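Long-range contacts in CHAD domain protein (PDB 6RN5), which probably binds polyphosphate through its all-helical CHAD domain and also binds copper ions, as a phosin of Streptomyces: residues A[76-81]-A[229-234]; A[20-25]-A[217-222]. One frame throughout, in Å; residues are numbered along the deposited sequence.

Contact 1 of 2, residues A[76-81]-A[229-234]; sequences FQSLLD and RPLATA
The F76 ring meets L231 at a slant with its CD1 and CE1 side: CD1 lies 3.8 Å from L231 CB, and CE1 comes within 4.4 Å of the backbone N of A232. The buried side chain also touches A290 and A293 of helix 274-295 and L24 of helix 21-42. With CG anti to its carbonyl carbon (chi1 -57°), the ring swings toward the neighbouring helix although its CB does not point there. F76 is the first residue to depart from helical geometry after helix 56-75, and a short 3-10 turn, 77-79, follows before helix 82-120; the contact thus sets an interhelical corner of the helical CHAD domain against the first turns of helix 229-244. L231 is the residue that reaches into this corner. Its extended side chain carries CD1 in among F76, S78 and L79, 3.6 Å from S78 OG and 3.8 Å from L79 CG, while CD2 also lies beside the serine hydroxyl. S78 OG makes only a van der Waals touch with these leucine methyls. On the helix, R229 O accepts from both T233 N and T233 OG1, the hydroxyl standing above the carbonyl plane at 3.0 Å from R229 O.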
# COMPACT_ATOMS: atom_id res chain seq x y z
N PHE A 76 -26.72 14.05 29.19
CA PHE A 76 -27.64 14.86 30.00
C PHE A 76 -28.12 14.08 31.20
O PHE A 76 -29.19 14.35 31.76
CB PHE A 76 -28.84 15.36 29.16
CG PHE A 76 -28.45 16.15 27.93
CD1 PHE A 76 -28.18 17.52 28.01
CD2 PHE A 76 -28.38 15.54 26.67
CE1 PHE A 76 -27.85 18.25 26.85
CE2 PHE A 76 -28.04 16.27 25.52
CZ PHE A 76 -27.76 17.61 25.61
N GLN A 77 -27.29 13.13 31.61
CA GLN A 77 -27.61 12.25 32.70
C GLN A 77 -27.88 13.05 33.95
O GLN A 77 -28.72 12.66 34.73
CB GLN A 77 -26.49 11.26 33.01
CG GLN A 77 -26.94 10.21 34.02
CD GLN A 77 -26.04 8.99 34.08
OE1 GLN A 77 -25.37 8.78 35.09
NE2 GLN A 77 -26.01 8.17 33.00
N SER A 78 -27.19 14.17 34.14
CA SER A 78 -27.36 14.93 35.39
C SER A 78 -28.75 15.53 35.49
O SER A 78 -29.17 15.86 36.58
CB SER A 78 -26.31 16.04 35.51
OG SER A 78 -26.28 16.84 34.35
N LEU A 79 -29.47 15.70 34.38
CA LEU A 79 -30.84 16.25 34.45
C LEU A 79 -31.95 15.19 34.56
O LEU A 79 -33.10 15.54 34.54
CB LEU A 79 -31.11 17.18 33.25
CG LEU A 79 -30.16 18.38 33.25
CD1 LEU A 79 -30.59 19.33 32.17
CD2 LEU A 79 -30.16 19.11 34.58
N LEU A 80 -31.60 13.92 34.73
CA LEU A 80 -32.54 12.80 34.63
C LEU A 80 -32.31 11.87 35.82
O LEU A 80 -31.25 11.84 36.36
CB LEU A 80 -32.29 12.05 33.31
CG LEU A 80 -32.45 12.85 32.01
CD1 LEU A 80 -31.72 12.27 30.79
CD2 LEU A 80 -33.91 12.96 31.65
N ASP A 81 -33.31 11.11 36.21
CA ASP A 81 -33.15 10.08 37.26
C ASP A 81 -32.02 9.11 36.95
O ASP A 81 -32.02 8.44 35.90
CB ASP A 81 -34.45 9.32 37.39
CG ASP A 81 -34.41 8.27 38.47
OD1 ASP A 81 -33.74 7.21 38.34
OD2 ASP A 81 -35.11 8.48 39.44
N ARG A 229 -27.00 24.09 27.60
CA ARG A 229 -25.76 24.37 26.89
C ARG A 229 -24.46 23.97 27.55
O ARG A 229 -23.58 23.49 26.89
CB ARG A 229 -25.70 25.80 26.44
CG ARG A 229 -26.75 26.06 25.36
CD ARG A 229 -26.96 27.55 25.15
NE ARG A 229 -27.93 28.07 26.12
CZ ARG A 229 -28.03 29.34 26.50
NH1 ARG A 229 -28.97 29.69 27.39
NH2 ARG A 229 -27.21 30.26 26.03
N PRO A 230 -24.34 24.14 28.86
CA PRO A 230 -23.12 23.71 29.53
C PRO A 230 -22.90 22.20 29.41
O PRO A 230 -21.75 21.74 29.30
CB PRO A 230 -23.37 24.11 31.00
CG PRO A 230 -24.41 25.16 30.92
CD PRO A 230 -25.30 24.73 29.79
N LEU A 231 -23.98 21.43 29.42
CA LEU A 231 -23.88 19.97 29.22
C LEU A 231 -23.42 19.57 27.82
O LEU A 231 -22.60 18.70 27.68
CB LEU A 231 -25.19 19.27 29.55
CG LEU A 231 -25.60 19.52 31.01
CD1 LEU A 231 -26.92 18.85 31.38
CD2 LEU A 231 -24.47 19.04 31.93
N ALA A 232 -23.97 20.22 26.81
CA ALA A 232 -23.55 20.06 25.43
C ALA A 232 -22.10 20.43 25.25
O ALA A 232 -21.37 19.73 24.56
CB ALA A 232 -24.41 20.90 24.51
N THR A 233 -21.70 21.54 25.86
CA THR A 233 -20.29 22.01 25.85
C THR A 233 -19.36 21.03 26.46
O THR A 233 -18.25 20.78 25.94
CB THR A 233 -20.17 23.37 26.60
OG1 THR A 233 -20.92 24.34 25.91
CG2 THR A 233 -18.79 23.87 26.66
N ALA A 234 -19.77 20.46 27.58
CA ALA A 234 -18.96 19.40 28.18
C ALA A 234 -18.69 18.22 27.17
O ALA A 234 -17.60 17.60 27.15
CB ALA A 234 -19.68 18.88 29.43

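Contact 2 of 2, residues A[20-25]-A[217-222]; sequences TGDTLA and VPLTPA
A25 and V217 bring the two backbones nearest, their CA atoms 5.8 Å apart, and the loop 217-222 then runs back along the first turn of helix 21-42 until L219 stands opposite G21. V217 straddles A25: CG2 lies 3.8 Å from A25 CB and also close to the carbonyl oxygen of A25, whereas CG1 rests near A25 CA. CG1 is trans to the backbone N (chi1 -178°), an orientation that turns both methyls to the helix. Shortening V217 to an alanine would remove both methyls and would probably open a gap beside A25 CB and the A25 carbonyl oxygen. L219 reaches the preceding turn with its two methyls. CD1 sits 3.7 Å from G21 O, close to the glycine backbone where no side chain intervenes, and the D22 side chain, roughly perpendicular to that of L219, brings OD1 to 4.0 Å from L219 CD1. On the other branch the two leucines lie antiparallel alongside one another, L24 CD2 4.1 Å from L219 CD2. The loop joins helix 201-213 to helix 229-244, and it is bent by an inverse gamma turn centred on P218, closed by the bond from L219 N to V217 O; this bend separates V217 and L219, the two residues that carry the loop's side of the contact. The helix start is a capping box: T20 N donates to T23 OG1 at 3.1 Å, while D22 N gives a weak bond to T20 OG1. The same T20 hydroxyl also makes a weak hydrogen bond to A224 O, further along the loop.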
# COMPACT_ATOMS: atom_id res chain seq x y z
N THR A 20 -33.67 24.36 27.62
CA THR A 20 -33.73 23.88 29.01
C THR A 20 -34.12 22.38 29.12
O THR A 20 -34.27 21.66 28.10
CB THR A 20 -34.75 24.70 29.81
OG1 THR A 20 -36.04 24.48 29.26
CG2 THR A 20 -34.41 26.19 29.73
N GLY A 21 -34.26 21.92 30.37
CA GLY A 21 -34.87 20.62 30.65
C GLY A 21 -36.07 20.29 29.77
O GLY A 21 -36.27 19.14 29.36
N ASP A 22 -36.90 21.28 29.49
CA ASP A 22 -38.11 21.00 28.73
C ASP A 22 -37.80 20.74 27.28
O ASP A 22 -38.50 19.99 26.64
CB ASP A 22 -39.13 22.12 28.89
CG ASP A 22 -39.60 22.25 30.34
OD1 ASP A 22 -39.45 21.28 31.13
OD2 ASP A 22 -40.08 23.35 30.69
N THR A 23 -36.76 21.39 26.76
CA THR A 23 -36.27 21.12 25.42
C THR A 23 -35.76 19.69 25.36
O THR A 23 -36.05 18.97 24.40
CB THR A 23 -35.12 22.07 25.01
OG1 THR A 23 -35.48 23.40 25.34
CG2 THR A 23 -34.83 22.02 23.48
N LEU A 24 -35.02 19.30 26.39
CA LEU A 24 -34.47 17.95 26.51
C LEU A 24 -35.60 16.92 26.52
O LEU A 24 -35.47 15.90 25.87
CB LEU A 24 -33.66 17.82 27.80
CG LEU A 24 -33.25 16.44 28.28
CD1 LEU A 24 -32.38 15.77 27.23
CD2 LEU A 24 -32.49 16.56 29.60
N ALA A 25 -36.66 17.16 27.30
CA ALA A 25 -37.80 16.27 27.38
C ALA A 25 -38.47 16.15 26.01
O ALA A 25 -38.87 15.05 25.63
CB ALA A 25 -38.81 16.76 28.39
N VAL A 217 -40.95 11.99 30.80
CA VAL A 217 -39.50 12.03 30.92
C VAL A 217 -39.15 12.25 32.40
O VAL A 217 -39.61 13.22 32.97
CB VAL A 217 -38.97 13.18 30.09
CG1 VAL A 217 -37.46 13.23 30.14
CG2 VAL A 217 -39.50 13.07 28.64
N PRO A 218 -38.33 11.39 33.00
CA PRO A 218 -37.98 11.58 34.43
C PRO A 218 -36.89 12.62 34.67
O PRO A 218 -35.76 12.29 35.04
CB PRO A 218 -37.52 10.17 34.86
CG PRO A 218 -36.96 9.59 33.60
CD PRO A 218 -37.82 10.10 32.48
N LEU A 219 -37.24 13.87 34.41
CA LEU A 219 -36.37 14.99 34.72
C LEU A 219 -36.13 15.10 36.21
O LEU A 219 -37.05 14.97 36.98
CB LEU A 219 -37.01 16.29 34.25
CG LEU A 219 -37.16 16.48 32.72
CD1 LEU A 219 -37.84 17.80 32.41
CD2 LEU A 219 -35.84 16.40 31.95
N THR A 220 -34.91 15.43 36.62
CA THR A 220 -34.66 15.77 38.05
C THR A 220 -35.41 17.06 38.44
O THR A 220 -35.79 17.83 37.56
CB THR A 220 -33.16 15.99 38.35
OG1 THR A 220 -32.66 17.05 37.52
CG2 THR A 220 -32.38 14.74 38.12
N PRO A 221 -35.59 17.33 39.75
CA PRO A 221 -36.38 18.51 40.15
C PRO A 221 -35.97 19.83 39.49
O PRO A 221 -36.82 20.58 39.05
CB PRO A 221 -36.16 18.59 41.67
CG PRO A 221 -35.93 17.18 42.09
CD PRO A 221 -35.22 16.51 40.93
N ALA A 222 -34.67 20.09 39.41
CA ALA A 222 -34.18 21.38 38.92
C ALA A 222 -34.13 21.47 37.39
O ALA A 222 -33.89 22.56 36.86
CB ALA A 222 -32.78 21.64 39.49

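How the contacts relate
Both contacts lie toward one end of the helical fold, away from the copper and carbonate sites. Neither is deep core: each is partly buried and peripheral, centred about 22 Å (contact 1) and 27 Å (contact 2) from the chain's centre, with F76 and L79 buried in contact 1 and G21, L24 and A25 in contact 2. Contact 1 gathers round an aromatic ring and one leucine, whereas contact 2 lays aliphatic methyls partly on helix backbone. Probable hydrogen bonds join the two loops, L79 O to T220 N at 2.8 Å and D81 N to P218 O at 3.0 Å. L24 also touches L79. The order 20-25, 76-81, 217-222, 229-234 interlocks the contacts in sequence.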